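Local coordinates for chemotaxis protein CheX (Vibrio vulnificus, PDB 6VPW) that probably dephosphorylates the phosphorylated response regulator CheY, helping to end or reset signalling to the flagellar motor in bacterial chemotaxis, at residues T21-E26 with L69-N74; M59-D64 with E93-V98; N9-S14 with G100-I105; S45-M50 with V119-K124; G134-M139 with F149-F154. All coordinates share one frame; numbering follows the deposited sequence.

Contact 1: T21-E26 with L69-N74; sequences TMASLE and LEIMQN
Ala-23 and Asn-74 bring the two backbones nearest, their CA atoms 5.1 Å apart, where the C-terminal end of helix 8-23 runs up against the flank of helix 65-76. This is a helix terminus held by a side chain of a neighbouring helix. Ser-24 takes a positive phi of 47°, in the left-handed region, and the chain swings away there. At this end Ala-23 O accepts a bond from Asn-74 ND2 at 2.7 Å. The donor lies almost in line with the C=O bond, beyond the oxygen, but the hydrogen bond is bent, 146° at the hydrogen. The amide plane is tipped slightly off the line to its acceptor. CG of Asn-74 stands beside its own backbone N and opposite the carbonyl carbon (chi1 -67°), which brings the amide toward the turn; CB of the same residue comes within 3.0 Å of Ala-23 O. Beside this bond the contact is greasy. The methyl of Ala-23 rests on Ile-71 CG2 at 3.9 Å, and Ile-71 carries the packing inward to Ile-94 of helix 85-107. Leu-25, the residue right after the bend, points back at helix 65-76, where Trp-145 packs on both Leu-25 and Glu-70. Leu-25 CD1 meets Ile-71 CG1 at 4.1 Å; the leucine side chain crosses the bent chain of Glu-70 at about a right angle, with CD1 3.8 Å from Glu-70 CG.

Contact 2: M59-D64 with E93-V98; sequences MSITFD and EITNMV
Thr-95 OG1, which Ile-61 CD1 approaches to 4.2 Å, is turned back onto its own helix and hydrogen-bonded to the carbonyl oxygen of Val-91, one turn earlier. With that bond made inside the helix, a buried hydroxyl can sit at an otherwise apolar interface. Everything else that matters here is hydrocarbon or thioether. Strand 56-63 sends Met-59, Ile-61 and Phe-63, every second residue, toward helix 85-107, and the three side chains spread along one flank of it. Ile-61 is the middle one. Its CG1 stands beside the backbone N and chi2 is extended at 173°, so that CD1 projects straight from the sheet. This methyl ends 4.0 Å from Val-98 CG2, the two side chains meeting tip to tip, and it lies equally close to the CA of Thr-95 (4.0 Å), touching the helix backbone itself. Met-59 behaves differently: its chain bends at chi2 and chi3, bringing CE across Val-98 at about a right angle, 3.9 Å from CG1. Val-98 thus offers CG1 to Met-59 and CG2 to Ile-61. At the far end the Phe-63 ring reaches Ile-94 CG2 more loosely, with CZ 4.4 Å away. Asn-96 points away from the strand; its spacing from Glu-93 matches the Glu-x-x-Asn signature of CheX relatives. The axes of strand 59-63 and helix 93-98 come within 9.4 Å, at 135° between their directions: part of a long helix laid over an antiparallel sheet, the central layer contact of the alpha/beta CheC-like fold.

Contact 3: N9-S14 with G100-I105; sequences NPFLAS and GGAKRI
The methyl of Ala-102 sits squarely over the face of the Phe-11 ring, making a CH-pi contact. CB lies 3.4 Å from the ring centroid and only 5° off the normal, so all six ring carbons are about equally near it. Although the CB of Phe-11 points away from helix 85-107, the ring comes back beneath it, where Ile-152 and Phe-154 of strand 148-154 also pack against it. Next to this, Gly-101 has no side chain, and Ser-14 fits close in: its OG is 3.9 Å from Gly-101 CA in the conformer given, one of two modelled. In that conformer the hydroxyl is hydrogen-bonded to Val-98 O, a carbonyl of the facing helix. Toward solvent the fit is slacker. Pro-10 CB and Ile-105 CG2 meet at 4.0 Å, the proline ring and the isoleucine branch passing at a slant. Ile-105 is exposed here, and Pro-10 is partly so, whereas Ala-102 and Phe-11 are buried. Small residues, Gly-101 and Ala-102, allow the axes of 9-14 and 100-105 to approach to 8.4 Å, with 140° between their directions, a close, roughly antiparallel helix-helix crossing in the helical layer that covers the sheet.

Contact 4: S45-M50 with V119-K124; sequences SGLIGM and VVVSGK
Four backbone hydrogen bonds, each 2.8 Å long, tie Ser-45 to Val-121 and Leu-47 to Val-119. Ser-45 N gives to Val-121 O with 165° at the hydrogen, and Val-121 N returns the bond to Ser-45 O. Leu-47 N and Val-119 N bond in the same reciprocal way to Val-119 O and Leu-47 O, though the bond from Leu-47 N is noticeably more bent, 148° at the hydrogen. These are two antiparallel hydrogen-bonded pairs, and Gly-46 with Val-120 is the non-hydrogen-bonded pair between them, its CA atoms 4.6 Å apart. Here the close contacts are CA-H...O: Val-120 CA lies 3.2 Å from Ser-45 O and Gly-46 CA 3.5 Å from Val-119 O. Val-120 CG1 also comes to 3.4 Å from Ser-45 O, because that methyl stands opposite its backbone N and beside its carbonyl carbon (chi1 178°). The other face, with Ser-45, Leu-47, Val-119 and Val-121, is where the side chains meet. Leu-47 folds so that CD1 sits over its partner's carbonyl, 3.7 Å from Val-119 O, and then reaches diagonally to Val-121 CG2 at 4.3 Å. Ser-45 OG is hydrogen-bonded to His-126 and Thr-62. Beyond this ladder, Val-119 to Ser-122 pair antiparallel with a strand of the second subunit, Val-121 packing on Val-121 of that subunit and Leu-47 on its Val-119. Strand 114-123, outermost within its own chain, thus becomes an inner strand of one sheet running through the dimer, consistent with the dimers of CheX relatives.

Contact 5: G134-M139 with F149-F154; sequences GSIIIM and FIEICF
In the hairpin of strands 137-142 and 148-154, two antiparallel hydrogen-bonded pairs join this part, Ile-137 with Ile-152 and Met-139 with Ile-150. Met-139 N to Ile-150 O is the shortest of the four bonds at 2.7 Å; the returning bond, Ile-150 N to Met-139 O, is 3.0 Å, its donor tilted 29° from the carbonyl plane. On the face that helix 8-23 covers, Met-139 does most of the packing. Its chain stays extended beyond CG and runs diagonally past Ile-150, bringing CE to 3.5 Å from Ile-152 CG2. The same CG2 touches Ile-137 CB at 3.9 Å. The opposite face is partly polar. Ile-138 and Glu-151 lie side by side and point the same way, with CG1 of the isoleucine 3.9 Å from CG of the glutamate, while Glu-151 OE1 makes a salt bridge to Lys-35. Past Ile-137 the strands change character. Ile-136 CG1 touches Cys-153 SG at 3.8 Å, the sulfur being in a disulfide with Cys-132. Then a water takes over: it donates to Ser-135 O at 2.6 Å and accepts from Phe-154 N at 2.9 Å, where Ser-135 O lies too far for a direct bond. Together these describe an antiparallel beta hairpin, regularly paired from Ile-137 to Met-139 and water-bridged near the open end of its ladder.

Contacts 2 and 4 are wholly buried, contact 5 is largely so, and contacts 1 and 3 lie partly at the surface. The sheet supplies contacts 4 and 5, both backbone ladders, with strand 56-63 of contact 2 lying between strands 44-51 and 148-154. Contact 2 joins that sheet to helix 85-107 by apolar packing. Contacts 1 and 3 stay in the helical layer and both use helix 8-23, one through a hydrogen bond from an asparagine amide at its end, the other through small residues and a ring. Phe-11 of contact 3 touches Met-59, Met-50 and Ile-152, linking contacts 2, 4 and 5. Contact 4 alone carries the sheet into the second subunit.

Contact 1: T21-E26 with L69-N74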
# COMPACT_ATOMS: atom_id res chain seq x y z
N THR A 21 -21.81 -0.17 11.81
CA THR A 21 -23.00 0.23 11.00
C THR A 21 -23.16 -0.61 9.73
O THR A 21 -24.31 -0.97 9.41
CB THR A 21 -22.96 1.71 10.60
OG1 THR A 21 -21.82 1.98 9.77
CG2 THR A 21 -22.95 2.62 11.81
N MET A 22 -22.07 -0.85 9.01
CA MET A 22 -22.16 -1.51 7.68
C MET A 22 -22.13 -3.03 7.80
O MET A 22 -22.74 -3.69 6.93
CB MET A 22 -21.00 -1.08 6.78
CG MET A 22 -20.92 0.42 6.51
SD MET A 22 -22.39 1.06 5.72
CE MET A 22 -22.34 0.20 4.14
N ALA A 23 -21.47 -3.58 8.83
CA ALA A 23 -21.37 -5.05 8.95
C ALA A 23 -21.92 -5.54 10.30
O ALA A 23 -21.76 -6.73 10.61
CB ALA A 23 -19.93 -5.48 8.78
N SER A 24 -22.54 -4.63 11.06
CA SER A 24 -23.12 -4.99 12.39
C SER A 24 -22.11 -5.82 13.19
O SER A 24 -22.52 -6.81 13.82
CB SER A 24 -24.42 -5.72 12.22
OG SER A 24 -25.07 -5.87 13.47
N LEU A 25 -20.83 -5.43 13.14
CA LEU A 25 -19.76 -6.15 13.87
C LEU A 25 -19.00 -5.16 14.76
O LEU A 25 -18.62 -4.06 14.29
CB LEU A 25 -18.85 -6.85 12.86
CG LEU A 25 -17.80 -7.79 13.46
CD1 LEU A 25 -17.51 -8.95 12.53
CD2 LEU A 25 -16.53 -7.03 13.81
N GLU A 26 -18.77 -5.56 16.01
CA GLU A 26 -18.12 -4.69 17.02
C GLU A 26 -16.66 -5.10 17.22
O GLU A 26 -16.43 -6.24 17.66
CB GLU A 26 -18.91 -4.78 18.33
CG GLU A 26 -18.51 -3.76 19.37
CD GLU A 26 -19.43 -3.75 20.58
OE1 GLU A 26 -19.79 -4.84 21.06
OE2 GLU A 26 -19.83 -2.64 21.00
N LEU A 69 -13.68 -12.65 6.66
CA LEU A 69 -14.81 -13.51 6.21
C LEU A 69 -16.06 -13.19 7.04
O LEU A 69 -17.16 -13.17 6.45
CB LEU A 69 -14.41 -14.99 6.31
CG LEU A 69 -13.32 -15.46 5.34
CD1 LEU A 69 -12.97 -16.92 5.57
CD2 LEU A 69 -13.75 -15.26 3.90
N GLU A 70 -15.90 -12.90 8.34
CA GLU A 70 -17.09 -12.58 9.18
C GLU A 70 -17.72 -11.27 8.70
O GLU A 70 -18.95 -11.21 8.57
CB GLU A 70 -16.73 -12.51 10.66
CG GLU A 70 -17.93 -12.58 11.59
CD GLU A 70 -18.61 -13.94 11.67
OE1 GLU A 70 -18.01 -14.95 11.23
OE2 GLU A 70 -19.76 -13.98 12.14
N ILE A 71 -16.89 -10.25 8.44
CA ILE A 71 -17.40 -8.95 7.92
C ILE A 71 -18.16 -9.20 6.61
O ILE A 71 -19.31 -8.71 6.49
CB ILE A 71 -16.24 -7.94 7.77
CG1 ILE A 71 -15.65 -7.59 9.14
CG2 ILE A 71 -16.67 -6.69 7.01
CD1 ILE A 71 -14.35 -6.83 9.07
N MET A 72 -17.55 -9.95 5.69
CA MET A 72 -18.14 -10.27 4.36
C MET A 72 -19.49 -10.99 4.53
O MET A 72 -20.44 -10.64 3.82
CB MET A 72 -17.22 -11.18 3.54
CG MET A 72 -16.04 -10.46 2.94
SD MET A 72 -16.53 -9.40 1.57
CE MET A 72 -17.06 -10.63 0.37
N GLN A 73 -19.54 -11.99 5.42
CA GLN A 73 -20.81 -12.72 5.63
C GLN A 73 -21.89 -11.73 6.09
O GLN A 73 -23.02 -11.82 5.57
CB GLN A 73 -20.62 -13.84 6.66
CG GLN A 73 -21.91 -14.59 6.98
CD GLN A 73 -21.68 -15.75 7.92
OE1 GLN A 73 -20.54 -16.13 8.21
NE2 GLN A 73 -22.77 -16.32 8.41
N ASN A 74 -21.54 -10.79 6.97
CA ASN A 74 -22.53 -9.82 7.51
C ASN A 74 -22.95 -8.83 6.43
O ASN A 74 -24.17 -8.60 6.29
CB ASN A 74 -22.01 -9.09 8.76
CG ASN A 74 -21.82 -9.99 9.97
OD1 ASN A 74 -22.08 -11.18 9.92
ND2 ASN A 74 -21.37 -9.41 11.08

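Contact 2: M59-D64 with E93-V98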
# COMPACT_ATOMS: atom_id res chain seq x y z
N MET A 59 -2.16 5.17 5.33
CA MET A 59 -2.92 4.38 6.32
C MET A 59 -3.09 2.96 5.77
O MET A 59 -3.23 2.79 4.53
CB MET A 59 -4.28 5.05 6.58
CG MET A 59 -5.08 4.38 7.67
SD MET A 59 -6.19 3.14 6.99
CE MET A 59 -7.59 4.17 6.54
N SER A 60 -3.00 1.97 6.66
CA SER A 60 -3.28 0.56 6.29
C SER A 60 -4.23 -0.03 7.33
O SER A 60 -4.18 0.39 8.50
CB SER A 60 -2.02 -0.26 6.15
OG SER A 60 -1.26 -0.24 7.35
N ILE A 61 -5.15 -0.87 6.85
CA ILE A 61 -6.05 -1.66 7.72
C ILE A 61 -5.73 -3.11 7.39
O ILE A 61 -5.88 -3.48 6.21
CB ILE A 61 -7.54 -1.39 7.49
CG1 ILE A 61 -7.87 0.10 7.53
CG2 ILE A 61 -8.35 -2.18 8.50
CD1 ILE A 61 -9.30 0.40 7.13
N THR A 62 -5.34 -3.87 8.40
CA THR A 62 -4.98 -5.29 8.18
C THR A 62 -5.97 -6.15 8.96
O THR A 62 -6.23 -5.82 10.14
CB THR A 62 -3.54 -5.54 8.63
OG1 THR A 62 -2.69 -4.72 7.80
CG2 THR A 62 -3.17 -7.00 8.52
N PHE A 63 -6.47 -7.21 8.31
CA PHE A 63 -7.44 -8.13 8.94
C PHE A 63 -6.95 -9.58 8.92
O PHE A 63 -6.36 -10.03 7.90
CB PHE A 63 -8.75 -8.15 8.14
CG PHE A 63 -9.47 -6.83 8.06
CD1 PHE A 63 -10.38 -6.46 9.04
CD2 PHE A 63 -9.22 -5.95 7.03
CE1 PHE A 63 -11.04 -5.24 8.96
CE2 PHE A 63 -9.89 -4.74 6.95
CZ PHE A 63 -10.81 -4.40 7.90
N ASP A 64 -7.27 -10.30 10.00
CA ASP A 64 -7.13 -11.78 10.00
C ASP A 64 -8.19 -12.30 9.03
O ASP A 64 -9.26 -11.66 8.93
CB ASP A 64 -7.33 -12.38 11.39
CG ASP A 64 -6.18 -12.13 12.34
OD1 ASP A 64 -5.14 -11.68 11.87
OD2 ASP A 64 -6.34 -12.38 13.55
N GLU A 93 -13.26 -1.09 -0.37
CA GLU A 93 -14.39 -0.17 -0.07
C GLU A 93 -14.33 0.20 1.42
O GLU A 93 -14.55 1.39 1.73
CB GLU A 93 -15.73 -0.78 -0.50
CG GLU A 93 -16.14 -1.98 0.33
CD GLU A 93 -17.32 -2.81 -0.17
OE1 GLU A 93 -17.59 -2.80 -1.40
OE2 GLU A 93 -17.96 -3.49 0.68
N ILE A 94 -14.02 -0.76 2.30
CA ILE A 94 -13.89 -0.44 3.75
C ILE A 94 -12.75 0.58 3.95
O ILE A 94 -12.93 1.53 4.70
CB ILE A 94 -13.68 -1.70 4.61
CG1 ILE A 94 -14.93 -2.58 4.64
CG2 ILE A 94 -13.24 -1.32 6.01
CD1 ILE A 94 -14.75 -3.86 5.42
N THR A 95 -11.60 0.36 3.30
CA THR A 95 -10.45 1.31 3.39
C THR A 95 -10.90 2.71 2.92
O THR A 95 -10.56 3.68 3.60
CB THR A 95 -9.26 0.78 2.58
OG1 THR A 95 -8.92 -0.53 3.05
CG2 THR A 95 -8.04 1.69 2.65
N ASN A 96 -11.61 2.81 1.80
CA ASN A 96 -12.14 4.10 1.29
C ASN A 96 -13.13 4.73 2.28
O ASN A 96 -13.03 5.95 2.54
CB ASN A 96 -12.84 3.95 -0.06
CG ASN A 96 -11.94 4.19 -1.25
OD1 ASN A 96 -10.93 4.88 -1.13
ND2 ASN A 96 -12.34 3.69 -2.42
N MET A 97 -14.04 3.92 2.84
CA MET A 97 -15.06 4.49 3.76
C MET A 97 -14.39 4.97 5.05
O MET A 97 -14.78 6.04 5.55
CB MET A 97 -16.14 3.45 4.11
CG MET A 97 -17.15 3.23 3.01
SD MET A 97 -18.47 2.07 3.55
CE MET A 97 -17.54 0.55 3.65
N VAL A 98 -13.43 4.21 5.57
CA VAL A 98 -12.77 4.62 6.84
C VAL A 98 -11.99 5.91 6.60
O VAL A 98 -12.09 6.85 7.43
CB VAL A 98 -11.87 3.50 7.39
CG1 VAL A 98 -10.98 3.99 8.53
CG2 VAL A 98 -12.69 2.30 7.84

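Contact 3: N9-S14 with G100-I105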
# COMPACT_ATOMS: atom_id res chain seq x y z
N ASN A 9 -7.53 9.35 16.78
CA ASN A 9 -8.93 9.02 17.17
C ASN A 9 -9.89 9.02 15.97
O ASN A 9 -10.73 8.14 15.88
CB ASN A 9 -9.41 9.90 18.31
CG ASN A 9 -8.66 9.59 19.59
OD1 ASN A 9 -8.05 8.54 19.71
ND2 ASN A 9 -8.71 10.50 20.55
N PRO A 10 -9.88 10.03 15.07
CA PRO A 10 -10.76 10.01 13.91
C PRO A 10 -10.65 8.72 13.08
O PRO A 10 -11.70 8.22 12.67
CB PRO A 10 -10.33 11.24 13.11
CG PRO A 10 -9.79 12.18 14.16
CD PRO A 10 -9.11 11.28 15.17
N PHE A 11 -9.42 8.21 12.86
CA PHE A 11 -9.23 6.95 12.09
C PHE A 11 -9.75 5.75 12.91
O PHE A 11 -10.46 4.92 12.34
CB PHE A 11 -7.77 6.75 11.63
CG PHE A 11 -7.42 7.52 10.38
CD1 PHE A 11 -7.67 6.99 9.13
CD2 PHE A 11 -6.92 8.82 10.46
CE1 PHE A 11 -7.41 7.73 7.98
CE2 PHE A 11 -6.64 9.54 9.31
CZ PHE A 11 -6.88 9.00 8.07
N LEU A 12 -9.41 5.68 14.19
CA LEU A 12 -9.82 4.56 15.09
C LEU A 12 -11.35 4.51 15.15
O LEU A 12 -11.91 3.43 14.90
CB LEU A 12 -9.18 4.79 16.46
CG LEU A 12 -9.29 3.66 17.49
CD1 LEU A 12 -8.23 3.83 18.56
CD2 LEU A 12 -10.67 3.61 18.14
N ALA A 13 -11.98 5.65 15.41
CA ALA A 13 -13.45 5.75 15.51
C ALA A 13 -14.10 5.38 14.16
O ALA A 13 -15.13 4.68 14.15
CB ALA A 13 -13.82 7.16 15.94
N SER A 14 -13.46 5.80 13.06
CA SER A 14 -14.02 5.54 11.71
C SER A 14 -14.07 4.03 11.41
O SER A 14 -15.11 3.59 10.88
CB SER A 14 -13.26 6.28 10.65
OG SER A 14 -13.93 6.19 9.41
N GLY A 100 -12.43 8.15 4.18
CA GLY A 100 -13.42 9.20 3.87
C GLY A 100 -14.02 9.80 5.13
O GLY A 100 -14.14 11.03 5.20
N GLY A 101 -14.40 8.95 6.08
CA GLY A 101 -14.93 9.42 7.38
C GLY A 101 -13.88 10.20 8.17
O GLY A 101 -14.23 11.25 8.73
N ALA A 102 -12.65 9.68 8.28
CA ALA A 102 -11.56 10.37 9.01
C ALA A 102 -11.29 11.74 8.36
O ALA A 102 -11.15 12.75 9.08
CB ALA A 102 -10.32 9.50 8.99
N LYS A 103 -11.26 11.76 7.03
CA LYS A 103 -11.02 13.00 6.25
C LYS A 103 -12.09 14.05 6.58
O LYS A 103 -11.75 15.23 6.74
CB LYS A 103 -11.07 12.69 4.75
CG LYS A 103 -11.01 13.90 3.83
CD LYS A 103 -11.03 13.51 2.36
CE LYS A 103 -11.60 14.59 1.46
NZ LYS A 103 -10.77 15.81 1.45
N ARG A 104 -13.35 13.62 6.66
CA ARG A 104 -14.46 14.56 6.94
C ARG A 104 -14.29 15.11 8.36
O ARG A 104 -14.44 16.34 8.54
CB ARG A 104 -15.82 13.89 6.72
CG ARG A 104 -16.98 14.88 6.68
CD ARG A 104 -18.35 14.26 6.48
NE ARG A 104 -18.56 13.60 5.20
CZ ARG A 104 -18.84 14.22 4.06
NH1 ARG A 104 -18.91 15.54 4.02
NH2 ARG A 104 -19.03 13.52 2.95
N ILE A 105 -13.95 14.24 9.32
CA ILE A 105 -13.78 14.67 10.75
C ILE A 105 -12.57 15.61 10.87
O ILE A 105 -12.71 16.70 11.46
CB ILE A 105 -13.69 13.45 11.68
CG1 ILE A 105 -15.00 12.65 11.65
CG2 ILE A 105 -13.34 13.87 13.10
CD1 ILE A 105 -14.90 11.23 12.19

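Contact 4: S45-M50 with V119-K124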
# COMPACT_ATOMS: atom_id res chain seq x y z
N SER A 45 -4.98 -6.81 3.61
CA SER A 45 -4.82 -5.40 4.03
C SER A 45 -5.27 -4.44 2.94
O SER A 45 -5.06 -4.77 1.73
CB SER A 45 -3.38 -5.10 4.37
OG SER A 45 -2.89 -5.94 5.38
N GLY A 46 -5.88 -3.34 3.36
CA GLY A 46 -6.18 -2.18 2.50
C GLY A 46 -5.16 -1.09 2.80
O GLY A 46 -4.86 -0.87 4.01
N LEU A 47 -4.58 -0.49 1.77
CA LEU A 47 -3.50 0.53 1.92
C LEU A 47 -3.90 1.76 1.09
O LEU A 47 -4.35 1.56 -0.07
CB LEU A 47 -2.17 -0.00 1.37
CG LEU A 47 -1.47 -1.11 2.15
CD1 LEU A 47 -2.29 -2.40 2.16
CD2 LEU A 47 -0.10 -1.38 1.55
N ILE A 48 -3.74 2.96 1.65
CA ILE A 48 -4.13 4.16 0.87
C ILE A 48 -3.20 5.33 1.24
O ILE A 48 -2.88 5.50 2.42
CB ILE A 48 -5.62 4.49 1.08
CG1 ILE A 48 -6.11 5.52 0.05
CG2 ILE A 48 -5.90 4.91 2.51
CD1 ILE A 48 -7.62 5.65 -0.02
N GLY A 49 -2.80 6.09 0.23
CA GLY A 49 -1.96 7.27 0.48
C GLY A 49 -2.82 8.50 0.63
O GLY A 49 -3.94 8.54 0.06
N MET A 50 -2.29 9.48 1.33
CA MET A 50 -3.02 10.75 1.55
C MET A 50 -2.06 11.91 1.34
O MET A 50 -0.91 11.85 1.86
CB MET A 50 -3.58 10.80 2.97
CG MET A 50 -4.72 9.80 3.17
SD MET A 50 -5.05 9.50 4.90
CE MET A 50 -3.64 8.48 5.33
N VAL A 119 -5.20 0.15 -2.39
CA VAL A 119 -4.52 -1.06 -2.91
C VAL A 119 -4.77 -2.16 -1.88
O VAL A 119 -4.69 -1.86 -0.67
CB VAL A 119 -3.02 -0.84 -3.17
CG1 VAL A 119 -2.42 -2.05 -3.88
CG2 VAL A 119 -2.77 0.41 -3.98
N VAL A 120 -5.14 -3.35 -2.34
CA VAL A 120 -5.41 -4.46 -1.39
C VAL A 120 -4.37 -5.56 -1.58
O VAL A 120 -4.16 -6.01 -2.74
CB VAL A 120 -6.84 -4.99 -1.55
CG1 VAL A 120 -7.11 -6.16 -0.61
CG2 VAL A 120 -7.84 -3.88 -1.35
N VAL A 121 -3.77 -5.97 -0.47
CA VAL A 121 -2.73 -7.03 -0.45
C VAL A 121 -3.31 -8.27 0.23
O VAL A 121 -3.95 -8.09 1.30
CB VAL A 121 -1.46 -6.57 0.28
CG1 VAL A 121 -0.51 -7.73 0.54
CG2 VAL A 121 -0.76 -5.45 -0.49
N SER A 122 -3.08 -9.44 -0.37
CA SER A 122 -3.54 -10.73 0.17
C SER A 122 -2.33 -11.65 0.34
O SER A 122 -1.51 -11.76 -0.59
CB SER A 122 -4.60 -11.38 -0.70
OG SER A 122 -5.67 -10.48 -0.96
N GLY A 123 -2.26 -12.30 1.49
CA GLY A 123 -1.14 -13.21 1.76
C GLY A 123 -1.20 -13.64 3.19
O GLY A 123 -1.28 -12.75 4.05
N LYS A 124 -1.22 -14.95 3.43
CA LYS A 124 -1.35 -15.46 4.81
C LYS A 124 -0.18 -14.93 5.64
O LYS A 124 0.96 -15.13 5.23
CB LYS A 124 -1.39 -16.98 4.80
CG LYS A 124 -1.81 -17.65 6.10
CD LYS A 124 -3.31 -17.60 6.35
CE LYS A 124 -3.75 -18.56 7.44
NZ LYS A 124 -5.23 -18.60 7.56

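Contact 5: G134-M139 with F149-F154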
# COMPACT_ATOMS: atom_id res chain seq x y z
N GLY A 134 7.22 10.94 10.04
CA GLY A 134 6.47 11.11 11.30
C GLY A 134 6.46 9.83 12.12
O GLY A 134 7.14 8.87 11.75
N SER A 135 5.69 9.83 13.21
CA SER A 135 5.60 8.65 14.11
C SER A 135 4.63 7.63 13.50
O SER A 135 3.54 8.05 13.03
CB SER A 135 5.17 9.10 15.49
OG SER A 135 5.12 8.01 16.40
N ILE A 136 5.02 6.35 13.46
CA ILE A 136 4.09 5.29 12.97
C ILE A 136 3.25 4.83 14.16
O ILE A 136 3.83 4.26 15.11
CB ILE A 136 4.83 4.11 12.32
CG1 ILE A 136 5.73 4.58 11.16
CG2 ILE A 136 3.82 3.05 11.88
CD1 ILE A 136 6.68 3.53 10.67
N ILE A 137 1.94 5.07 14.09
CA ILE A 137 0.99 4.68 15.17
C ILE A 137 0.30 3.38 14.75
O ILE A 137 -0.16 3.30 13.58
CB ILE A 137 -0.03 5.80 15.43
CG1 ILE A 137 0.63 7.15 15.72
CG2 ILE A 137 -1.00 5.39 16.54
CD1 ILE A 137 1.46 7.17 16.97
N ILE A 138 0.27 2.39 15.64
CA ILE A 138 -0.46 1.12 15.37
C ILE A 138 -1.65 1.11 16.33
O ILE A 138 -1.46 1.45 17.50
CB ILE A 138 0.42 -0.13 15.51
CG1 ILE A 138 -0.37 -1.40 15.17
CG2 ILE A 138 1.05 -0.23 16.90
CD1 ILE A 138 0.48 -2.65 15.05
N MET A 139 -2.83 0.78 15.81
CA MET A 139 -4.07 0.72 16.63
C MET A 139 -4.59 -0.72 16.52
O MET A 139 -5.18 -1.08 15.51
CB MET A 139 -5.11 1.71 16.09
CG MET A 139 -4.51 3.07 15.71
SD MET A 139 -5.71 4.20 14.94
CE MET A 139 -4.58 5.33 14.12
N PHE A 149 -5.63 -4.48 12.58
CA PHE A 149 -4.92 -3.31 13.12
C PHE A 149 -4.83 -2.25 12.03
O PHE A 149 -4.80 -2.57 10.82
CB PHE A 149 -3.57 -3.68 13.74
CG PHE A 149 -2.67 -4.48 12.85
CD1 PHE A 149 -1.84 -3.84 11.93
CD2 PHE A 149 -2.65 -5.86 12.93
CE1 PHE A 149 -1.01 -4.59 11.10
CE2 PHE A 149 -1.83 -6.60 12.09
CZ PHE A 149 -1.00 -5.96 11.19
N ILE A 150 -4.89 -1.02 12.49
CA ILE A 150 -4.68 0.17 11.62
C ILE A 150 -3.26 0.64 11.88
O ILE A 150 -2.83 0.64 13.07
CB ILE A 150 -5.67 1.30 11.91
CG1 ILE A 150 -7.10 0.91 11.57
CG2 ILE A 150 -5.26 2.58 11.17
CD1 ILE A 150 -8.12 1.90 12.05
N GLU A 151 -2.54 0.97 10.81
CA GLU A 151 -1.23 1.63 11.00
C GLU A 151 -1.33 2.94 10.24
O GLU A 151 -1.93 2.97 9.11
CB GLU A 151 -0.05 0.78 10.55
CG GLU A 151 0.21 -0.42 11.43
CD GLU A 151 1.54 -1.10 11.12
OE1 GLU A 151 1.74 -2.24 11.56
OE2 GLU A 151 2.37 -0.47 10.45
N ILE A 152 -0.78 3.99 10.83
CA ILE A 152 -0.89 5.31 10.15
C ILE A 152 0.40 6.08 10.38
O ILE A 152 1.05 5.86 11.43
CB ILE A 152 -2.15 6.03 10.66
CG1 ILE A 152 -2.60 7.14 9.71
CG2 ILE A 152 -1.97 6.53 12.09
CD1 ILE A 152 -4.06 7.50 9.91
N CYS A 153 0.80 6.84 9.37
CA CYS A 153 2.03 7.66 9.42
C CYS A 153 1.73 8.95 8.65
O CYS A 153 1.29 8.83 7.48
CB CYS A 153 3.23 6.93 8.81
SG CYS A 153 4.86 7.66 9.18
N PHE A 154 1.87 10.10 9.30
CA PHE A 154 1.74 11.41 8.61
C PHE A 154 3.04 12.18 8.80
O PHE A 154 3.66 12.05 9.88
CB PHE A 154 0.57 12.24 9.12
CG PHE A 154 -0.78 11.88 8.56
CD1 PHE A 154 -1.22 12.43 7.37
CD2 PHE A 154 -1.61 11.00 9.23
CE1 PHE A 154 -2.48 12.13 6.88
CE2 PHE A 154 -2.86 10.69 8.73
CZ PHE A 154 -3.28 11.25 7.55
O HOH W 1 2.51 10.26 12.14